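Putative cytochrome P450 hydroxylase (Chondromyces apiculatus DSM 436, PDB 6GMF) probably acts as a heme-dependent monooxygenase of the cytochrome P450 family, with terpenes among its substrates. Local coordinates at residues A[282-287]-A[303-308]. Residues are numbered along the deposited sequence; the frame is centred on the assembly and turned at random.
Sequences CIFRQT and VVLPLL. With HEM (protoporphyrin IX containing Fe), chain B.
Arg-285 and Val-304 form an antiparallel hydrogen-bonded pair: Arg-285 N donates to Val-304 O at 2.8 Å, and Val-304 N returns the bond to Arg-285 O. Toward Cys-282 a further bond, from Ile-283 N to Pro-306 O, spans 3.2 Å. Between them Pro-306, having no N-H to give, sets its CD 3.2 Å from Ile-283 O, a buried carbonyl without a hydrogen-bond partner. On one side Leu-305 CD2 lies over a face of the Phe-284 ring, a CH-pi contact 3.9 Å from the centroid. On the other, Pro-306 CG meets the CG of Arg-285, whose chain bends at chi2 (-72°) and heads for the heme. Its guanidinium meets the propionate edge-on, NH2 bonding HEM O1A in an almost straight line (174°) and NH1 bonding HEM O2A, both at 2.8 Å. NH1 also binds Phe-284 O at 2.9 Å, from above that carbonyl's plane, which helps to hold the guanidinium in its orientation. With an alanine in place of Arg-285, this propionate would probably lose its two-pronged charged partner, and Phe-284 O the N-H it accepts. Ile-283 CD1 packs against the propionate, 3.4 Å from HEM O1A, while Leu-308 CD1 touches the heme methyl CMA; Leu-50 of helix 43-51 backs Ile-283, Arg-285 and Pro-306. This P450 beta sheet thus presents a cation to the heme, and the paired charges probably favour an ionised propionate.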
# COMPACT_ATOMS: atom_id res chain seq x y z
N CYS A 282 -2.32 7.25 6.15
CA CYS A 282 -2.81 6.93 7.42
C CYS A 282 -3.50 5.58 7.39
O CYS A 282 -3.72 5.04 6.31
CB CYS A 282 -3.77 7.99 7.94
SG CYS A 282 -5.30 8.13 7.00
N ILE A 283 -3.78 5.09 8.61
CA ILE A 283 -4.51 3.87 8.74
C ILE A 283 -5.63 4.10 9.74
O ILE A 283 -5.82 5.23 10.14
CB ILE A 283 -3.56 2.72 9.05
CG1 ILE A 283 -2.73 2.93 10.30
CG2 ILE A 283 -2.71 2.43 7.80
CD1 ILE A 283 -1.72 1.80 10.57
N PHE A 284 -6.36 3.04 10.10
CA PHE A 284 -7.58 3.21 10.89
C PHE A 284 -7.51 2.41 12.20
O PHE A 284 -7.07 1.25 12.21
CB PHE A 284 -8.79 2.71 10.10
CG PHE A 284 -9.18 3.62 8.96
CD1 PHE A 284 -8.44 3.67 7.80
CD2 PHE A 284 -10.27 4.47 9.10
CE1 PHE A 284 -8.82 4.51 6.76
CE2 PHE A 284 -10.66 5.29 8.05
CZ PHE A 284 -9.93 5.30 6.89
N ARG A 285 -8.01 3.05 13.28
CA ARG A 285 -8.17 2.39 14.58
C ARG A 285 -9.49 2.87 15.21
O ARG A 285 -10.02 3.86 14.79
CB ARG A 285 -7.00 2.69 15.52
CG ARG A 285 -5.64 2.21 15.04
CD ARG A 285 -5.54 0.70 15.11
NE ARG A 285 -4.17 0.24 14.84
CZ ARG A 285 -3.73 -0.14 13.65
NH1 ARG A 285 -4.44 0.08 12.55
NH2 ARG A 285 -2.57 -0.80 13.59
N GLN A 286 -9.95 2.16 16.24
CA GLN A 286 -11.08 2.62 17.06
C GLN A 286 -10.73 2.41 18.53
O GLN A 286 -10.21 1.33 18.91
CB GLN A 286 -12.35 1.87 16.71
CG GLN A 286 -13.56 2.39 17.48
CD GLN A 286 -14.85 1.67 17.15
OE1 GLN A 286 -14.89 0.46 17.03
NE2 GLN A 286 -15.93 2.44 17.10
N THR A 287 -10.97 3.45 19.34
CA THR A 287 -10.68 3.28 20.75
C THR A 287 -11.78 2.46 21.41
O THR A 287 -12.93 2.58 21.10
CB THR A 287 -10.53 4.62 21.48
OG1 THR A 287 -11.73 5.37 21.26
CG2 THR A 287 -9.36 5.41 20.95
N VAL A 303 -13.10 6.85 16.13
CA VAL A 303 -12.19 6.42 15.05
C VAL A 303 -10.95 7.31 15.08
O VAL A 303 -11.05 8.54 15.16
CB VAL A 303 -12.90 6.47 13.70
CG1 VAL A 303 -11.92 6.18 12.56
CG2 VAL A 303 -14.07 5.51 13.70
N VAL A 304 -9.78 6.67 14.98
CA VAL A 304 -8.52 7.33 15.14
C VAL A 304 -7.68 6.99 13.93
O VAL A 304 -7.64 5.83 13.57
CB VAL A 304 -7.81 6.85 16.42
CG1 VAL A 304 -6.41 7.43 16.51
CG2 VAL A 304 -8.63 7.18 17.66
N LEU A 305 -7.08 8.02 13.32
CA LEU A 305 -6.20 7.87 12.16
C LEU A 305 -4.77 8.17 12.59
O LEU A 305 -4.37 9.33 12.69
CB LEU A 305 -6.61 8.85 11.06
CG LEU A 305 -8.07 8.82 10.59
CD1 LEU A 305 -8.21 9.82 9.46
CD2 LEU A 305 -8.45 7.46 10.12
N PRO A 306 -3.96 7.12 12.82
CA PRO A 306 -2.53 7.31 12.99
C PRO A 306 -1.96 7.75 11.63
O PRO A 306 -2.12 7.03 10.62
CB PRO A 306 -2.01 5.94 13.42
CG PRO A 306 -3.23 5.14 13.77
CD PRO A 306 -4.37 5.71 12.96
N LEU A 307 -1.38 8.95 11.59
CA LEU A 307 -0.96 9.56 10.34
C LEU A 307 0.47 9.11 10.08
O LEU A 307 1.40 9.77 10.54
CB LEU A 307 -1.03 11.08 10.46
CG LEU A 307 -2.42 11.66 10.76
CD1 LEU A 307 -2.34 13.17 10.92
CD2 LEU A 307 -3.41 11.32 9.68
N LEU A 308 0.60 7.94 9.46
CA LEU A 308 1.93 7.40 9.13
C LEU A 308 2.78 8.45 8.39
O LEU A 308 4.01 8.55 8.65
CB LEU A 308 1.76 6.16 8.25
CG LEU A 308 0.90 5.05 8.83
CD1 LEU A 308 0.91 3.89 7.88
CD2 LEU A 308 1.36 4.64 10.20
CHA HEM B . -0.88 -4.19 6.26
CHB HEM B . 1.19 -0.57 4.05
CHC HEM B . 1.86 -3.41 0.19
CHD HEM B . -0.57 -6.91 2.26
C1A HEM B . -0.33 -2.96 6.00
C2A HEM B . -0.23 -1.95 7.00
C3A HEM B . 0.34 -0.90 6.36
C4A HEM B . 0.60 -1.31 5.02
CMA HEM B . 0.62 0.49 6.87
CAA HEM B . -0.67 -1.99 8.44
CBA HEM B . -2.19 -1.73 8.63
CGA HEM B . -2.60 -1.63 10.08
O1A HEM B . -1.74 -1.62 10.99
O2A HEM B . -3.85 -1.43 10.26
C1B HEM B . 1.56 -1.00 2.77
C2B HEM B . 2.29 -0.23 1.80
C3B HEM B . 2.48 -1.00 0.69
C4B HEM B . 1.87 -2.29 1.01
CMB HEM B . 2.69 1.17 2.06
CAB HEM B . 3.23 -0.73 -0.60
CBB HEM B . 4.13 0.20 -0.63
C1C HEM B . 1.32 -4.63 0.39
C2C HEM B . 1.34 -5.70 -0.57
C3C HEM B . 0.63 -6.70 0.07
C4C HEM B . 0.17 -6.23 1.32
CMC HEM B . 2.14 -5.75 -1.85
CAC HEM B . 0.33 -8.06 -0.37
CBC HEM B . 0.50 -8.52 -1.59
C1D HEM B . -0.87 -6.42 3.51
C2D HEM B . -1.67 -7.20 4.49
C3D HEM B . -1.74 -6.45 5.61
C4D HEM B . -1.00 -5.22 5.32
CMD HEM B . -2.21 -8.59 4.18
CAD HEM B . -2.45 -6.81 6.89
CBD HEM B . -1.58 -7.44 7.98
CGD HEM B . -2.32 -7.68 9.28
O1D HEM B . -1.82 -8.50 10.06
O2D HEM B . -3.38 -7.04 9.53
NA HEM B . 0.20 -2.56 4.78
NB HEM B . 1.36 -2.20 2.24
NC HEM B . 0.58 -4.94 1.51
ND HEM B . -0.55 -5.20 4.05
FE HEM B . 0.48 -3.77 3.21
O HOH W 1 -1.49 -2.92 2.54